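Local coordinates for protein disulphide isomerase (Xylella fastidiosa, PDB 3FK8) that probably acts as a thioredoxin-fold thiol-disulphide isomerase that rearranges disulphide bonds, at residues Val96-Asn99 with Lys103-Tyr106; Pro31-Phe36 with Ala58-His63; Asn5-Glu10 with Asp43-Asp48. All blocks are in the same frame, centred on the assembly; numbering follows the deposited sequence.

In the fold
From the N terminus, the loop that holds N5-E10 leads through helix 14-28 into strand 32-37. Helix 42-51 follows, and its D43-D48 part packs back on the loop: this is interaction 3. Helix 54-63 comes next and returns to the strand through A58-H63. Interaction 2 so closes the chain that runs from strand 32-37 through both helices. Interactions 2 and 3 cross, because their segments alternate along the chain. They also touch, with Y8 packing on V35. Interaction 1 follows in series and closes the short turn between strands 94-98 and 104-107. It meets interaction 2 within the sheet, where strand 94-98 lies beside strand 32-37.

Interaction 1. Residues Val96-Asn99 with Lys103-Tyr106; sequences VVVN and KVRY. With FMT (formic acid), chain E.
The β hairpin at the edge of the thioredoxin-fold sheet joins V97 to R105 and Y106 in a classic β bulge. R105 N donates to V97 O at 2.8 Å, fairly straight (165°); Y106 N reaches V97 O weakly, at 3.3 Å. V97 N returns a bond of 2.8 Å to Y106 O. Nearer the turn, N99 N donates to K103 O at 2.9 Å. The extra residue puts V98 opposite V104 as a non-hydrogen-bonded pair. V96 CG1 meets V104 CG2 at 3.9 Å, the two side chains crossing at about a right angle. On the face that V97 shares with Y106, V97 CG2 lies at the edge of the Y106 ring, 4.2 Å from CD2. R105 CG is anti to the backbone N (chi1 175°), and the extended chain carries the guanidinium away from the hairpin. Its NH1 bonds to I131 O and makes a weak in-plane bond to O1 of a formic acid, probably from the crystallisation liquor. Helix 121-132 packs on the V97 and Y106 face through I131 and F127. Strand 94-98 also pairs with strand 32-37, through V96 with L34 and V98 with T32.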
ATOM      1  N   VAL A  96       3.741  -1.526  -3.403  1.00  9.14           N
ATOM      2  CA  VAL A  96       4.695  -1.037  -4.403  1.00  9.88           C
ATOM      3  C   VAL A  96       5.168   0.324  -3.913  1.00 10.37           C
ATOM      4  O   VAL A  96       4.359   1.148  -3.523  1.00 11.58           O
ATOM      5  CB  VAL A  96       4.048  -0.899  -5.812  1.00  9.46           C
ATOM      6  CG1 VAL A  96       5.047  -0.377  -6.846  1.00 12.46           C
ATOM      7  CG2 VAL A  96       3.466  -2.196  -6.242  1.00 11.58           C
ATOM      8  N   VAL A  97       6.478   0.571  -3.971  1.00 11.66           N
ATOM      9  CA  VAL A  97       7.022   1.896  -3.677  1.00 12.91           C
ATOM     10  C   VAL A  97       7.424   2.448  -5.052  1.00 12.02           C
ATOM     11  O   VAL A  97       8.204   1.818  -5.778  1.00 12.42           O
ATOM     12  CB  VAL A  97       8.289   1.791  -2.773  1.00 14.43           C
ATOM     13  CG1 VAL A  97       8.964   3.160  -2.580  1.00 16.69           C
ATOM     14  CG2 VAL A  97       7.938   1.128  -1.433  1.00 16.57           C
ATOM     15  N   VAL A  98       6.874   3.594  -5.420  1.00 12.41           N
ATOM     16  CA  VAL A  98       7.224   4.237  -6.680  1.00 13.02           C
ATOM     17  C   VAL A  98       8.013   5.494  -6.312  1.00 14.99           C
ATOM     18  O   VAL A  98       7.553   6.310  -5.493  1.00 17.14           O
ATOM     19  CB  VAL A  98       5.932   4.618  -7.463  1.00 13.09           C
ATOM     20  CG1 VAL A  98       6.235   5.184  -8.867  1.00 15.72           C
ATOM     21  CG2 VAL A  98       5.023   3.371  -7.558  1.00 14.01           C
ATOM     22  N   ASN A  99       9.157   5.700  -6.942  1.00 16.32           N
ATOM     23  CA  ASN A  99       9.961   6.892  -6.666  1.00 18.58           C
ATOM     24  C   ASN A  99       9.279   8.117  -7.210  1.00 19.06           C
ATOM     25  O   ASN A  99       8.304   8.057  -7.958  1.00 19.08           O
ATOM     26  CB  ASN A  99      11.352   6.764  -7.288  1.00 19.71           C
ATOM     27  CG  ASN A  99      12.221   5.804  -6.540  1.00 25.56           C
ATOM     28  OD1 ASN A  99      12.105   5.634  -5.313  1.00 29.27           O
ATOM     29  ND2 ASN A  99      13.098   5.153  -7.269  1.00 30.79           N
ATOM     30  N   LYS A 103       8.845   5.918 -11.359  1.00 16.99           N
ATOM     31  CA  LYS A 103       9.333   4.580 -11.636  1.00 14.75           C
ATOM     32  C   LYS A 103       9.343   3.734 -10.392  1.00 13.49           C
ATOM     33  O   LYS A 103       9.766   4.192  -9.307  1.00 14.89           O
ATOM     34  CB  LYS A 103      10.757   4.666 -12.252  1.00 15.91           C
ATOM     35  CG  LYS A 103      10.840   5.459 -13.594  1.00 18.16           C
ATOM     36  CD  LYS A 103       9.987   4.806 -14.717  1.00 16.81           C
ATOM     37  CE  LYS A 103      10.208   5.543 -16.029  1.00 18.54           C
ATOM     38  NZ  LYS A 103       9.575   4.959 -17.256  1.00 21.76           N
ATOM     39  N   VAL A 104       8.930   2.486 -10.530  1.00 12.05           N
ATOM     40  CA  VAL A 104       8.887   1.577  -9.372  1.00 11.40           C
ATOM     41  C   VAL A 104      10.289   1.396  -8.762  1.00 13.22           C
ATOM     42  O   VAL A 104      11.259   1.191  -9.516  1.00 15.31           O
ATOM     43  CB  VAL A 104       8.389   0.195  -9.851  1.00 11.70           C
ATOM     44  CG1 VAL A 104       8.628  -0.860  -8.755  1.00 13.03           C
ATOM     45  CG2 VAL A 104       6.911   0.266 -10.210  1.00 12.97           C
ATOM     46  N   ARG A 105      10.383   1.439  -7.442  1.00 12.70           N
ATOM     47  CA  ARG A 105      11.605   1.086  -6.710  1.00 15.21           C
ATOM     48  C   ARG A 105      11.556  -0.299  -6.146  1.00 15.69           C
ATOM     49  O   ARG A 105      12.565  -1.023  -6.181  1.00 19.15           O
ATOM     50  CB  ARG A 105      11.843   2.036  -5.525  1.00 17.52           C
ATOM     51  CG  ARG A 105      13.044   1.625  -4.662  1.00 16.89           C
ATOM     52  CD  ARG A 105      13.263   2.502  -3.454  1.00 20.43           C
ATOM     53  NE  ARG A 105      14.332   1.938  -2.632  1.00 19.61           N
ATOM     54  CZ  ARG A 105      14.508   2.187  -1.331  1.00 20.66           C
ATOM     55  NH1 ARG A 105      13.685   2.998  -0.682  1.00 21.93           N
ATOM     56  NH2 ARG A 105      15.506   1.602  -0.690  1.00 22.27           N
ATOM     57  N   TYR A 106      10.428  -0.673  -5.542  1.00 15.02           N
ATOM     58  CA  TYR A 106      10.358  -1.900  -4.773  1.00 15.33           C
ATOM     59  C   TYR A 106       8.936  -2.406  -4.825  1.00 13.99           C
ATOM     60  O   TYR A 106       8.009  -1.610  -4.815  1.00 14.04           O
ATOM     61  CB  TYR A 106      10.779  -1.640  -3.321  1.00 17.02           C
ATOM     62  CG  TYR A 106      10.547  -2.816  -2.368  1.00 18.60           C
ATOM     63  CD1 TYR A 106      11.241  -4.043  -2.501  1.00 22.26           C
ATOM     64  CD2 TYR A 106       9.612  -2.709  -1.355  1.00 20.43           C
ATOM     65  CE1 TYR A 106      11.013  -5.112  -1.607  1.00 22.06           C
ATOM     66  CE2 TYR A 106       9.386  -3.775  -0.477  1.00 22.54           C
ATOM     67  CZ  TYR A 106      10.059  -4.951  -0.599  1.00 21.71           C
ATOM     68  OH  TYR A 106       9.777  -5.953   0.321  1.00 23.24           O
TER
HETATM   69  C   FMT E   4      12.509   5.683  -2.260  1.00 37.31           C
HETATM   70  O1  FMT E   4      11.719   5.170  -1.450  1.00 35.78           O
HETATM   71  O2  FMT E   4      12.220   6.510  -3.144  1.00 38.13           O

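Interaction 2. Residues Pro31-Phe36 with Ala58-His63; sequences PTLLVF and ALIAKH
The H63 ring has K62 CG over one face, 3.7 Å above the plane and offset toward the rim. At its edge, in the ring plane, lies L59 O. H63 ND1 donates to L59 O at 3.0 Å, on a lone pair in the carbonyl plane. H63 N also donates to L59 O, at 3.3 Å. Side chain and backbone of H63 thus grip one carbonyl, and the bond from ND1 fixes how the ring is turned. The ring itself does not meet the strand segment. The backbone carbonyl of H63 does: H63 O lies 3.2 Å from P31 CD and 3.4 Å from P31 CG, beside the CG-CD bond of the proline ring. No hydrogen bond links P31-F36 with A58-H63.

The second touch is apolar. L33 CD2 meets I60 CD1 at 4.4 Å, methyl to methyl. L33 CB is directed toward the helix. I60 CB is not, but its chain turns at both torsions (chi1 -64°, chi2 -56°) and brings CD1 nearer the strand.

Strands 32-37 and 65-70 are parallel neighbours joined through helices 42-51 and 54-63, a β-α-β crossover of the thioredoxin fold. This contact packs the second helix lightly on the first strand. F128 of helix 121-132 touches both L33 and L59. I60 also packs on V66 of strand 65-70. Strand 94-98 flanks strand 32-37 on its other side.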
ATOM      1  N   PRO A  31       8.530   9.477  -2.424  1.00 15.57           N
ATOM      2  CA  PRO A  31       7.994   8.249  -3.037  1.00 15.31           C
ATOM      3  C   PRO A  31       6.501   8.070  -2.726  1.00 15.60           C
ATOM      4  O   PRO A  31       5.972   8.626  -1.729  1.00 15.59           O
ATOM      5  CB  PRO A  31       8.820   7.156  -2.356  1.00 17.02           C
ATOM      6  CG  PRO A  31       9.224   7.717  -1.047  1.00 18.59           C
ATOM      7  CD  PRO A  31       9.392   9.192  -1.259  1.00 16.85           C
ATOM      8  N   THR A  32       5.828   7.307  -3.572  1.00 14.79           N
ATOM      9  CA  THR A  32       4.433   6.944  -3.368  1.00 15.42           C
ATOM     10  C   THR A  32       4.339   5.473  -2.979  1.00 13.53           C
ATOM     11  O   THR A  32       5.014   4.622  -3.556  1.00 13.80           O
ATOM     12  CB  THR A  32       3.642   7.190  -4.639  1.00 16.24           C
ATOM     13  OG1 THR A  32       3.718   8.577  -4.957  1.00 19.54           O
ATOM     14  CG2 THR A  32       2.161   6.764  -4.499  1.00 18.03           C
ATOM     15  N   LEU A  33       3.525   5.193  -1.972  1.00 13.13           N
ATOM     16  CA  LEU A  33       3.253   3.851  -1.523  1.00 11.85           C
ATOM     17  C   LEU A  33       1.879   3.419  -2.026  1.00 11.53           C
ATOM     18  O   LEU A  33       0.872   4.039  -1.711  1.00 12.65           O
ATOM     19  CB  LEU A  33       3.246   3.906  -0.018  1.00 13.87           C
ATOM     20  CG  LEU A  33       2.987   2.662   0.747  1.00 14.15           C
ATOM     21  CD1 LEU A  33       4.123   1.668   0.474  1.00 18.49           C
ATOM     22  CD2 LEU A  33       2.868   2.932   2.251  1.00 17.93           C
ATOM     23  N   LEU A  34       1.881   2.401  -2.863  1.00 10.15           N
ATOM     24  CA  LEU A  34       0.640   1.784  -3.326  1.00 10.27           C
ATOM     25  C   LEU A  34       0.376   0.523  -2.483  1.00 10.23           C
ATOM     26  O   LEU A  34       1.242  -0.360  -2.418  1.00 10.94           O
ATOM     27  CB  LEU A  34       0.783   1.371  -4.767  1.00 11.55           C
ATOM     28  CG  LEU A  34       1.178   2.414  -5.796  1.00 14.93           C
ATOM     29  CD1 LEU A  34       1.170   1.880  -7.219  1.00 16.34           C
ATOM     30  CD2 LEU A  34       0.290   3.640  -5.676  1.00 17.69           C
ATOM     31  N   VAL A  35      -0.782   0.482  -1.842  1.00 10.07           N
ATOM     32  CA  VAL A  35      -1.132  -0.638  -0.967  1.00  9.89           C
ATOM     33  C   VAL A  35      -2.288  -1.370  -1.587  1.00  8.89           C
ATOM     34  O   VAL A  35      -3.399  -0.824  -1.704  1.00 10.03           O
ATOM     35  CB  VAL A  35      -1.507  -0.190   0.471  1.00 10.70           C
ATOM     36  CG1 VAL A  35      -1.700  -1.403   1.340  1.00 12.17           C
ATOM     37  CG2 VAL A  35      -0.433   0.770   1.024  1.00 12.84           C
ATOM     38  N   PHE A  36      -2.022  -2.591  -2.061  1.00  9.01           N
ATOM     39  CA  PHE A  36      -3.055  -3.425  -2.715  1.00  8.66           C
ATOM     40  C   PHE A  36      -3.668  -4.382  -1.701  1.00  9.52           C
ATOM     41  O   PHE A  36      -2.954  -5.119  -1.020  1.00 10.77           O
ATOM     42  CB  PHE A  36      -2.414  -4.241  -3.823  1.00  9.40           C
ATOM     43  CG  PHE A  36      -1.933  -3.433  -4.994  1.00  9.64           C
ATOM     44  CD1 PHE A  36      -2.721  -3.349  -6.162  1.00 10.27           C
ATOM     45  CD2 PHE A  36      -0.711  -2.758  -4.966  1.00 10.99           C
ATOM     46  CE1 PHE A  36      -2.263  -2.600  -7.257  1.00 12.46           C
ATOM     47  CE2 PHE A  36      -0.274  -2.021  -6.087  1.00 12.18           C
ATOM     48  CZ  PHE A  36      -1.024  -1.953  -7.191  1.00 13.36           C
ATOM     49  N   ALA A  58       2.947   8.719  11.653  1.00 15.54           N
ATOM     50  CA  ALA A  58       3.932   9.760  11.517  1.00 16.69           C
ATOM     51  C   ALA A  58       5.003   9.328  10.556  1.00 15.29           C
ATOM     52  O   ALA A  58       5.415  10.120   9.708  1.00 17.29           O
ATOM     53  CB  ALA A  58       4.571  10.096  12.896  1.00 16.24           C
ATOM     54  N   LEU A  59       5.467   8.075  10.665  1.00 15.31           N
ATOM     55  CA  LEU A  59       6.484   7.568   9.713  1.00 15.00           C
ATOM     56  C   LEU A  59       5.987   7.638   8.271  1.00 13.88           C
ATOM     57  O   LEU A  59       6.695   8.165   7.370  1.00 15.15           O
ATOM     58  CB  LEU A  59       6.775   6.138  10.048  1.00 15.05           C
ATOM     59  CG  LEU A  59       7.767   5.471   9.094  1.00 15.85           C
ATOM     60  CD1 LEU A  59       9.196   5.956   9.287  1.00 18.21           C
ATOM     61  CD2 LEU A  59       7.739   3.920   9.194  1.00 16.20           C
ATOM     62  N   ILE A  60       4.756   7.156   8.048  1.00 14.40           N
ATOM     63  CA  ILE A  60       4.236   7.055   6.671  1.00 14.86           C
ATOM     64  C   ILE A  60       3.965   8.463   6.112  1.00 14.64           C
ATOM     65  O   ILE A  60       4.333   8.792   4.953  1.00 15.75           O
ATOM     66  CB  ILE A  60       2.937   6.204   6.637  1.00 13.90           C
ATOM     67  CG1 ILE A  60       3.208   4.730   7.063  1.00 15.62           C
ATOM     68  CG2 ILE A  60       2.304   6.208   5.253  1.00 15.55           C
ATOM     69  CD1 ILE A  60       4.281   3.992   6.250  1.00 16.86           C
ATOM     70  N   ALA A  61       3.349   9.321   6.930  1.00 15.07           N
ATOM     71  CA  ALA A  61       2.996  10.662   6.449  1.00 17.31           C
ATOM     72  C   ALA A  61       4.246  11.476   6.105  1.00 16.97           C
ATOM     73  O   ALA A  61       4.261  12.251   5.121  1.00 18.72           O
ATOM     74  CB  ALA A  61       2.083  11.397   7.446  1.00 18.31           C
ATOM     75  N   LYS A  62       5.303  11.326   6.902  1.00 16.55           N
ATOM     76  CA  LYS A  62       6.516  12.086   6.628  1.00 18.29           C
ATOM     77  C   LYS A  62       7.205  11.675   5.312  1.00 16.99           C
ATOM     78  O   LYS A  62       7.789  12.512   4.585  1.00 19.43           O
ATOM     79  CB  LYS A  62       7.472  11.926   7.789  1.00 19.60           C
ATOM     80  CG  LYS A  62       8.893  12.465   7.505  1.00 23.50           C
ATOM     81  CD  LYS A  62       9.655  12.652   8.800  1.00 29.72           C
ATOM     82  CE  LYS A  62      10.911  13.481   8.545  1.00 34.16           C
ATOM     83  NZ  LYS A  62      11.795  12.808   7.552  1.00 37.83           N
ATOM     84  N   HIS A  63       7.134  10.371   5.012  1.00 16.65           N
ATOM     85  CA  HIS A  63       7.951   9.825   3.936  1.00 16.49           C
ATOM     86  C   HIS A  63       7.269   9.483   2.646  1.00 15.68           C
ATOM     87  O   HIS A  63       7.967   9.401   1.627  1.00 17.83           O
ATOM     88  CB  HIS A  63       8.680   8.597   4.435  1.00 17.04           C
ATOM     89  CG  HIS A  63       9.728   8.930   5.418  1.00 18.89           C
ATOM     90  ND1 HIS A  63       9.526   8.791   6.766  1.00 19.74           N
ATOM     91  CD2 HIS A  63      10.961   9.468   5.266  1.00 21.99           C
ATOM     92  CE1 HIS A  63      10.603   9.208   7.411  1.00 23.61           C
ATOM     93  NE2 HIS A  63      11.489   9.603   6.524  1.00 24.18           N
TER

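Interaction 3. Residues Asn5-Glu10 with Asp43-Asp48; sequences NLPYDE and DCRALD
P7 and Y8 of the N-terminal loop pack against one side of helix 42-51. P7 CB lies 3.5 Å from D48 CG and 3.6 Å from D48 OD2, so the CB corner of the proline touches the carboxylate. With chi1 at -169°, D48 swings its carboxylate to the P7 side. Further round the ring, P7 CG meets the aliphatic part of R45 at its CG, 4.3 Å away. Y8 CE2 touches C44 CB at 3.9 Å, in an oblique approach. The C44 sulfur takes part in a sulfur-aromatic contact: SG is 5.5 Å from the centroid of the Y8 ring, 53° off the ring normal.

No direct hydrogen bond joins the two segments, but one water does. It lies 2.7 Å from Y8 OH and donates to C44 O at 2.8 Å. C44 O also accepts the helix bond from D48 N.

Second-shell groups hold these residues in place. K68 NZ forms a salt bridge with D48 OD1 and donates to P7 O, so one lysine ties both sides. N39 OD1 accepts from Y8 N, while N39 O accepts from R45 NH1. C44 belongs to a CxxC pattern with C41, consistent with a thioredoxin-type redox site. The loop packs on helix 42-51 and also touches strand 65-70, where Y8 meets K68 and D70. Elsewhere on the helix, L47 packs on I124 and F128 of helix 121-132.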
ATOM      1  N   ASN A   5     -16.451   2.334   8.143  1.00 32.48           N
ATOM      2  CA  ASN A   5     -15.040   2.744   7.970  1.00 32.12           C
ATOM      3  C   ASN A   5     -14.048   1.689   7.425  1.00 31.40           C
ATOM      4  O   ASN A   5     -12.954   1.492   7.960  1.00 33.32           O
ATOM      5  CB  ASN A   5     -14.523   3.400   9.250  1.00 32.56           C
ATOM      6  CG  ASN A   5     -15.398   4.548   9.673  1.00 33.04           C
ATOM      7  OD1 ASN A   5     -16.128   5.092   8.848  1.00 32.81           O
ATOM      8  ND2 ASN A   5     -15.357   4.914  10.946  1.00 33.49           N
ATOM      9  N   LEU A   6     -14.451   1.037   6.344  1.00 29.53           N
ATOM     10  CA  LEU A   6     -13.618   0.067   5.612  1.00 28.10           C
ATOM     11  C   LEU A   6     -12.295   0.634   5.096  1.00 25.84           C
ATOM     12  O   LEU A   6     -12.249   1.758   4.603  1.00 25.90           O
ATOM     13  CB  LEU A   6     -14.436  -0.465   4.442  1.00 28.32           C
ATOM     14  CG  LEU A   6     -15.737  -1.148   4.862  1.00 30.09           C
ATOM     15  CD1 LEU A   6     -16.619  -1.476   3.676  1.00 33.06           C
ATOM     16  CD2 LEU A   6     -15.433  -2.409   5.661  1.00 31.66           C
ATOM     17  N   PRO A   7     -11.207  -0.166   5.164  1.00 22.91           N
ATOM     18  CA  PRO A   7      -9.941   0.456   4.693  1.00 21.94           C
ATOM     19  C   PRO A   7      -9.855   0.711   3.184  1.00 20.04           C
ATOM     20  O   PRO A   7      -9.203   1.656   2.754  1.00 22.10           O
ATOM     21  CB  PRO A   7      -8.861  -0.538   5.125  1.00 22.08           C
ATOM     22  CG  PRO A   7      -9.618  -1.821   5.520  1.00 23.14           C
ATOM     23  CD  PRO A   7     -11.017  -1.460   5.850  1.00 23.20           C
ATOM     24  N   TYR A   8     -10.532  -0.106   2.392  1.00 15.62           N
ATOM     25  CA  TYR A   8     -10.507   0.037   0.947  1.00 15.60           C
ATOM     26  C   TYR A   8     -11.811   0.621   0.430  1.00 16.29           C
ATOM     27  O   TYR A   8     -12.902   0.247   0.878  1.00 17.19           O
ATOM     28  CB  TYR A   8     -10.204  -1.318   0.302  1.00 14.26           C
ATOM     29  CG  TYR A   8      -8.786  -1.769   0.616  1.00 12.69           C
ATOM     30  CD1 TYR A   8      -7.740  -1.436  -0.218  1.00 12.20           C
ATOM     31  CD2 TYR A   8      -8.511  -2.457   1.783  1.00 13.47           C
ATOM     32  CE1 TYR A   8      -6.456  -1.809   0.087  1.00 11.84           C
ATOM     33  CE2 TYR A   8      -7.211  -2.813   2.112  1.00 14.79           C
ATOM     34  CZ  TYR A   8      -6.198  -2.495   1.254  1.00 12.17           C
ATOM     35  OH  TYR A   8      -4.909  -2.840   1.559  1.00 15.71           O
ATOM     36  N   ASP A   9     -11.679   1.494  -0.557  1.00 16.59           N
ATOM     37  CA  ASP A   9     -12.836   2.122  -1.155  1.00 17.31           C
ATOM     38  C   ASP A   9     -13.146   1.389  -2.433  1.00 16.52           C
ATOM     39  O   ASP A   9     -12.455   1.546  -3.454  1.00 18.03           O
ATOM     40  CB  ASP A   9     -12.564   3.599  -1.442  1.00 19.12           C
ATOM     41  CG  ASP A   9     -13.768   4.338  -2.042  1.00 21.85           C
ATOM     42  OD1 ASP A   9     -14.839   3.709  -2.263  1.00 22.86           O
ATOM     43  OD2 ASP A   9     -13.600   5.558  -2.287  1.00 24.06           O
ATOM     44  N   GLU A  10     -14.185   0.566  -2.380  1.00 17.33           N
ATOM     45  CA  GLU A  10     -14.545  -0.286  -3.487  1.00 17.32           C
ATOM     46  C   GLU A  10     -15.085   0.477  -4.707  1.00 19.32           C
ATOM     47  O   GLU A  10     -15.169  -0.082  -5.797  1.00 20.10           O
ATOM     48  CB  GLU A  10     -15.527  -1.353  -3.006  1.00 20.05           C
ATOM     49  CG  GLU A  10     -14.902  -2.175  -1.849  1.00 23.87           C
ATOM     50  CD  GLU A  10     -15.723  -3.344  -1.312  1.00 28.32           C
ATOM     51  OE1 GLU A  10     -16.727  -3.752  -1.936  1.00 31.76           O
ATOM     52  OE2 GLU A  10     -15.334  -3.869  -0.247  1.00 28.53           O
ATOM     53  N   ASP A  43      -5.604  -9.904   6.973  1.00 10.02           N
ATOM     54  CA  ASP A  43      -4.274  -9.325   6.996  1.00  9.87           C
ATOM     55  C   ASP A  43      -4.235  -7.904   6.495  1.00 10.09           C
ATOM     56  O   ASP A  43      -3.528  -7.041   7.030  1.00 10.79           O
ATOM     57  CB  ASP A  43      -3.329 -10.219   6.210  1.00 10.60           C
ATOM     58  CG  ASP A  43      -3.263 -11.592   6.822  1.00 10.78           C
ATOM     59  OD1 ASP A  43      -2.595 -11.747   7.892  1.00 11.22           O
ATOM     60  OD2 ASP A  43      -3.906 -12.515   6.302  1.00 12.82           O
ATOM     61  N   CYS A  44      -5.069  -7.597   5.491  1.00 10.31           N
ATOM     62  CA  CYS A  44      -5.164  -6.217   5.014  1.00 10.08           C
ATOM     63  C   CYS A  44      -5.767  -5.293   6.066  1.00  9.76           C
ATOM     64  O   CYS A  44      -5.305  -4.154   6.240  1.00 11.60           O
ATOM     65  CB  CYS A  44      -6.046  -6.148   3.793  1.00 10.67           C
ATOM     66  SG  CYS A  44      -5.382  -7.011   2.328  1.00 13.03           S
ATOM     67  N   ARG A  45      -6.799  -5.783   6.769  1.00 11.26           N
ATOM     68  CA  ARG A  45      -7.383  -4.979   7.820  1.00 12.15           C
ATOM     69  C   ARG A  45      -6.385  -4.740   8.954  1.00 11.81           C
ATOM     70  O   ARG A  45      -6.297  -3.653   9.504  1.00 12.14           O
ATOM     71  CB  ARG A  45      -8.652  -5.628   8.366  1.00 12.50           C
ATOM     72  CG  ARG A  45      -9.775  -5.748   7.289  1.00 14.76           C
ATOM     73  CD  ARG A  45     -11.172  -6.092   7.857  1.00 21.38           C
ATOM     74  NE  ARG A  45     -11.137  -7.294   8.705  1.00 23.97           N
ATOM     75  CZ  ARG A  45     -11.363  -8.547   8.296  1.00 24.79           C
ATOM     76  NH1 ARG A  45     -11.641  -8.821   7.033  1.00 25.28           N
ATOM     77  NH2 ARG A  45     -11.330  -9.549   9.171  1.00 25.57           N
ATOM     78  N   ALA A  46      -5.610  -5.771   9.305  1.00 11.47           N
ATOM     79  CA  ALA A  46      -4.601  -5.617  10.351  1.00 11.22           C
ATOM     80  C   ALA A  46      -3.505  -4.638   9.968  1.00 11.36           C
ATOM     81  O   ALA A  46      -3.058  -3.839  10.800  1.00 11.47           O
ATOM     82  CB  ALA A  46      -4.037  -6.962  10.728  1.00 13.74           C
ATOM     83  N   LEU A  47      -3.038  -4.703   8.714  1.00 10.50           N
ATOM     84  CA  LEU A  47      -2.024  -3.779   8.278  1.00 10.95           C
ATOM     85  C   LEU A  47      -2.543  -2.349   8.384  1.00 11.01           C
ATOM     86  O   LEU A  47      -1.850  -1.448   8.894  1.00 12.35           O
ATOM     87  CB  LEU A  47      -1.605  -4.102   6.829  1.00 10.25           C
ATOM     88  CG  LEU A  47      -0.582  -3.147   6.234  1.00 10.74           C
ATOM     89  CD1 LEU A  47       0.712  -3.127   6.979  1.00 13.09           C
ATOM     90  CD2 LEU A  47      -0.384  -3.416   4.737  1.00 12.96           C
ATOM     91  N   ASP A  48      -3.782  -2.111   7.904  1.00 11.28           N
ATOM     92  CA  ASP A  48      -4.347  -0.777   7.975  1.00 12.60           C
ATOM     93  C   ASP A  48      -4.451  -0.286   9.413  1.00 12.72           C
ATOM     94  O   ASP A  48      -4.111   0.884   9.697  1.00 14.02           O
ATOM     95  CB  ASP A  48      -5.710  -0.744   7.317  1.00 14.10           C
ATOM     96  CG  ASP A  48      -6.227   0.663   7.138  1.00 17.61           C
ATOM     97  OD1 ASP A  48      -5.677   1.369   6.274  1.00 22.35           O
ATOM     98  OD2 ASP A  48      -7.134   1.027   7.895  1.00 22.75           O
TER
HETATM   99  O   HOH W   1      -4.164  -2.674   4.115  1.00 15.68           O